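Local coordinates for Alpha/beta hydrolase fold-3 domain protein (Sulfolobus islandicus, PDB 5LK6) that probably hydrolyses carboxylic ester bonds, as a thermostable lipase or carboxylesterase of the alpha/beta hydrolase fold, at residues 121-133 with 156-170. Numbering follows the deposited sequence.
Sequences AVIDSFDATNWVY and LAAVVALLSKGKLNL
Y133 on helix 120-133 lies against L168, in the loop that follows helix 152-163. In this alpha/beta hydrolase fold the two helices cross on the same face of the central sheet. The axes of 121-133 and 156-163 cross at -60° and come within 9.4 Å. Near the crossing, V160 is wedged against S125, F126 and T129. Its CG1 lies near T129 OG1, and its CG2 near F126 N. V160 and T129 both touch I147 of strand 144-150. L156 continues the contact towards the probable nucleophile elbow, with CD2 against A121 and V122.

F126 can be followed outward. CB leads to a ring placed with CG anti to the backbone N (chi1 -178°), which brings it to L163 and S164. F126 CD1 then meets L163 CB at 3.9 Å. F126 CE1 has S164 OG at the ring edge, 3.7 Å away, and L163 O nearby. F126 CZ reaches K167 CE at 4.2 Å. S164 OG itself hydrogen-bonds to V160 O.

L168 CD2 packs on T129 CG2, and L168 CG makes a CH-pi contact with Y133. The hydrogen bond from N169 N to Y133 OH is 3.2 Å long and almost straight, at 177°. Replacing Y133 by an alanine would probably uncover L168 CG and leave N169 N without its acceptor. L168 CG sits 3.8 Å above the Y133 ring plane, over its centre.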
# COMPACT_ATOMS: atom_id res chain seq x y z
N ALA A 121 -3.56 5.20 -29.39
CA ALA A 121 -3.31 4.40 -28.20
C ALA A 121 -4.59 4.08 -27.41
O ALA A 121 -4.66 3.02 -26.78
CB ALA A 121 -2.34 5.09 -27.30
N VAL A 122 -5.55 4.99 -27.42
CA VAL A 122 -6.77 4.82 -26.63
C VAL A 122 -7.62 3.80 -27.34
O VAL A 122 -8.11 2.85 -26.71
CB VAL A 122 -7.59 6.13 -26.51
CG1 VAL A 122 -8.99 5.91 -25.96
CG2 VAL A 122 -6.83 7.18 -25.67
N ILE A 123 -7.81 4.02 -28.64
CA ILE A 123 -8.60 3.12 -29.45
C ILE A 123 -8.07 1.68 -29.44
O ILE A 123 -8.85 0.76 -29.29
CB ILE A 123 -8.75 3.64 -30.88
CG1 ILE A 123 -9.62 4.92 -30.90
CG2 ILE A 123 -9.40 2.56 -31.76
CD1 ILE A 123 -9.48 5.70 -32.20
N ASP A 124 -6.76 1.49 -29.55
CA ASP A 124 -6.19 0.15 -29.39
C ASP A 124 -6.46 -0.45 -27.99
O ASP A 124 -6.83 -1.62 -27.87
CB ASP A 124 -4.68 0.16 -29.66
CG ASP A 124 -4.34 0.39 -31.14
OD1 ASP A 124 -5.26 0.52 -31.97
OD2 ASP A 124 -3.12 0.43 -31.47
N SER A 125 -6.25 0.35 -26.95
CA SER A 125 -6.41 -0.12 -25.58
C SER A 125 -7.87 -0.53 -25.31
O SER A 125 -8.11 -1.56 -24.68
CB SER A 125 -5.95 0.95 -24.58
OG SER A 125 -4.55 1.14 -24.65
N PHE A 126 -8.83 0.25 -25.80
CA PHE A 126 -10.23 -0.12 -25.73
C PHE A 126 -10.60 -1.35 -26.54
O PHE A 126 -11.30 -2.22 -26.07
CB PHE A 126 -11.10 0.99 -26.25
CG PHE A 126 -12.57 0.70 -26.15
CD1 PHE A 126 -13.21 0.70 -24.90
CD2 PHE A 126 -13.33 0.44 -27.30
CE1 PHE A 126 -14.58 0.44 -24.79
CE2 PHE A 126 -14.71 0.18 -27.20
CZ PHE A 126 -15.33 0.17 -25.95
N ASP A 127 -10.18 -1.38 -27.79
CA ASP A 127 -10.52 -2.48 -28.67
C ASP A 127 -10.01 -3.80 -28.14
O ASP A 127 -10.72 -4.79 -28.27
CB ASP A 127 -9.95 -2.26 -30.08
CG ASP A 127 -10.68 -1.19 -30.83
OD1 ASP A 127 -11.72 -0.72 -30.33
OD2 ASP A 127 -10.22 -0.80 -31.91
N ALA A 128 -8.78 -3.81 -27.61
CA ALA A 128 -8.20 -4.98 -26.92
C ALA A 128 -9.01 -5.35 -25.68
O ALA A 128 -9.35 -6.51 -25.50
CB ALA A 128 -6.75 -4.74 -26.57
N THR A 129 -9.36 -4.38 -24.85
CA THR A 129 -10.17 -4.67 -23.68
C THR A 129 -11.50 -5.33 -24.08
O THR A 129 -11.91 -6.34 -23.51
CB THR A 129 -10.39 -3.42 -22.81
OG1 THR A 129 -9.12 -2.99 -22.33
CG2 THR A 129 -11.30 -3.69 -21.62
N ASN A 130 -12.14 -4.75 -25.07
CA ASN A 130 -13.43 -5.19 -25.54
C ASN A 130 -13.35 -6.59 -26.11
O ASN A 130 -14.20 -7.46 -25.82
CB ASN A 130 -13.91 -4.20 -26.57
CG ASN A 130 -15.36 -4.39 -26.93
OD1 ASN A 130 -16.29 -4.03 -26.21
ND2 ASN A 130 -15.54 -4.91 -28.09
N TRP A 131 -12.31 -6.85 -26.85
CA TRP A 131 -12.15 -8.14 -27.43
C TRP A 131 -11.84 -9.22 -26.41
O TRP A 131 -12.42 -10.31 -26.48
CB TRP A 131 -11.05 -8.11 -28.47
CG TRP A 131 -10.85 -9.37 -29.19
CD1 TRP A 131 -11.50 -9.77 -30.36
CD2 TRP A 131 -9.94 -10.44 -28.85
NE1 TRP A 131 -11.01 -11.00 -30.76
CE2 TRP A 131 -10.06 -11.44 -29.87
CE3 TRP A 131 -9.01 -10.62 -27.82
CZ2 TRP A 131 -9.29 -12.61 -29.88
CZ3 TRP A 131 -8.24 -11.81 -27.81
CH2 TRP A 131 -8.40 -12.80 -28.84
N VAL A 132 -10.91 -8.94 -25.48
CA VAL A 132 -10.57 -9.90 -24.43
C VAL A 132 -11.83 -10.25 -23.59
O VAL A 132 -12.08 -11.40 -23.27
CB VAL A 132 -9.41 -9.39 -23.55
CG1 VAL A 132 -9.27 -10.21 -22.25
CG2 VAL A 132 -8.11 -9.40 -24.33
N TYR A 133 -12.62 -9.24 -23.28
CA TYR A 133 -13.85 -9.41 -22.54
C TYR A 133 -14.89 -10.29 -23.25
O TYR A 133 -15.67 -10.93 -22.57
CB TYR A 133 -14.42 -8.02 -22.32
CG TYR A 133 -15.72 -7.94 -21.57
CD1 TYR A 133 -15.74 -7.84 -20.21
CD2 TYR A 133 -16.95 -7.90 -22.24
CE1 TYR A 133 -16.92 -7.73 -19.52
CE2 TYR A 133 -18.14 -7.79 -21.56
CZ TYR A 133 -18.11 -7.70 -20.21
OH TYR A 133 -19.25 -7.55 -19.49
N LEU A 156 -4.46 5.49 -20.00
CA LEU A 156 -5.22 4.70 -20.97
C LEU A 156 -6.19 3.77 -20.24
O LEU A 156 -7.36 3.64 -20.61
CB LEU A 156 -4.28 3.88 -21.83
CG LEU A 156 -3.33 4.68 -22.77
CD1 LEU A 156 -2.14 3.84 -23.29
CD2 LEU A 156 -4.10 5.30 -23.93
N ALA A 157 -5.73 3.22 -19.11
CA ALA A 157 -6.58 2.45 -18.23
C ALA A 157 -7.78 3.24 -17.74
O ALA A 157 -8.92 2.73 -17.76
CB ALA A 157 -5.79 1.95 -17.04
N ALA A 158 -7.56 4.48 -17.31
CA ALA A 158 -8.65 5.25 -16.75
C ALA A 158 -9.62 5.63 -17.85
O ALA A 158 -10.84 5.60 -17.64
CB ALA A 158 -8.16 6.49 -16.02
N VAL A 159 -9.06 5.97 -19.01
CA VAL A 159 -9.88 6.35 -20.15
C VAL A 159 -10.69 5.17 -20.67
O VAL A 159 -11.89 5.29 -20.89
CB VAL A 159 -9.04 6.99 -21.25
CG1 VAL A 159 -9.86 7.18 -22.53
CG2 VAL A 159 -8.52 8.35 -20.74
N VAL A 160 -10.05 4.02 -20.82
CA VAL A 160 -10.77 2.81 -21.15
C VAL A 160 -11.99 2.53 -20.23
O VAL A 160 -13.06 2.19 -20.72
CB VAL A 160 -9.86 1.58 -21.13
CG1 VAL A 160 -10.74 0.33 -21.20
CG2 VAL A 160 -8.89 1.61 -22.32
N ALA A 161 -11.82 2.69 -18.93
CA ALA A 161 -12.89 2.47 -17.96
C ALA A 161 -14.04 3.40 -18.17
O ALA A 161 -15.19 3.01 -17.97
CB ALA A 161 -12.39 2.61 -16.53
N LEU A 162 -13.74 4.64 -18.47
CA LEU A 162 -14.74 5.62 -18.84
C LEU A 162 -15.52 5.21 -20.11
O LEU A 162 -16.75 5.18 -20.10
CB LEU A 162 -14.08 6.97 -19.04
CG LEU A 162 -14.01 7.84 -17.79
CD1 LEU A 162 -12.87 8.88 -17.87
CD2 LEU A 162 -15.37 8.49 -17.58
N LEU A 163 -14.78 4.94 -21.19
CA LEU A 163 -15.35 4.47 -22.46
C LEU A 163 -16.18 3.18 -22.36
O LEU A 163 -16.98 2.90 -23.23
CB LEU A 163 -14.20 4.20 -23.44
CG LEU A 163 -13.46 5.44 -24.00
CD1 LEU A 163 -12.27 5.05 -24.87
CD2 LEU A 163 -14.42 6.34 -24.75
N SER A 164 -15.91 2.39 -21.32
CA SER A 164 -16.56 1.12 -21.07
C SER A 164 -17.81 1.24 -20.25
O SER A 164 -18.51 0.24 -20.13
CB SER A 164 -15.61 0.20 -20.30
OG SER A 164 -14.53 -0.19 -21.12
N LYS A 165 -18.13 2.41 -19.70
CA LYS A 165 -19.34 2.59 -18.91
C LYS A 165 -20.61 2.21 -19.72
O LYS A 165 -20.79 2.72 -20.80
CB LYS A 165 -19.43 4.03 -18.40
CG LYS A 165 -20.34 4.22 -17.20
CD LYS A 165 -20.57 5.70 -16.87
CE LYS A 165 -21.99 5.86 -16.36
NZ LYS A 165 -22.29 7.26 -15.96
N GLY A 166 -21.43 1.29 -19.20
CA GLY A 166 -22.62 0.77 -19.93
C GLY A 166 -22.37 -0.14 -21.14
O GLY A 166 -23.26 -0.34 -21.96
N LYS A 167 -21.15 -0.63 -21.30
CA LYS A 167 -20.81 -1.57 -22.36
C LYS A 167 -20.13 -2.80 -21.80
O LYS A 167 -20.29 -3.87 -22.32
CB LYS A 167 -19.83 -0.97 -23.36
CG LYS A 167 -20.25 0.23 -24.22
CD LYS A 167 -19.65 0.10 -25.65
CE LYS A 167 -19.29 1.42 -26.36
NZ LYS A 167 -20.30 2.46 -26.07
N LEU A 168 -19.30 -2.63 -20.77
CA LEU A 168 -18.44 -3.68 -20.23
C LEU A 168 -18.52 -3.60 -18.71
O LEU A 168 -18.40 -2.50 -18.18
CB LEU A 168 -17.00 -3.37 -20.64
CG LEU A 168 -16.35 -4.07 -21.81
CD1 LEU A 168 -17.26 -4.14 -23.01
CD2 LEU A 168 -15.06 -3.38 -22.20
N ASN A 169 -18.66 -4.72 -18.02
CA ASN A 169 -18.53 -4.73 -16.55
C ASN A 169 -17.13 -5.14 -16.18
O ASN A 169 -16.85 -6.31 -16.02
CB ASN A 169 -19.57 -5.61 -15.87
CG ASN A 169 -20.98 -5.24 -16.32
OD1 ASN A 169 -21.81 -6.12 -16.54
ND2 ASN A 169 -21.25 -3.93 -16.52
N LEU A 170 -16.27 -4.14 -16.08
CA LEU A 170 -14.90 -4.35 -15.59
C LEU A 170 -14.93 -4.57 -14.06
O LEU A 170 -15.68 -3.92 -13.34
CB LEU A 170 -14.01 -3.15 -15.99
CG LEU A 170 -13.92 -3.00 -17.51
CD1 LEU A 170 -13.24 -1.71 -17.94
CD2 LEU A 170 -13.26 -4.24 -18.13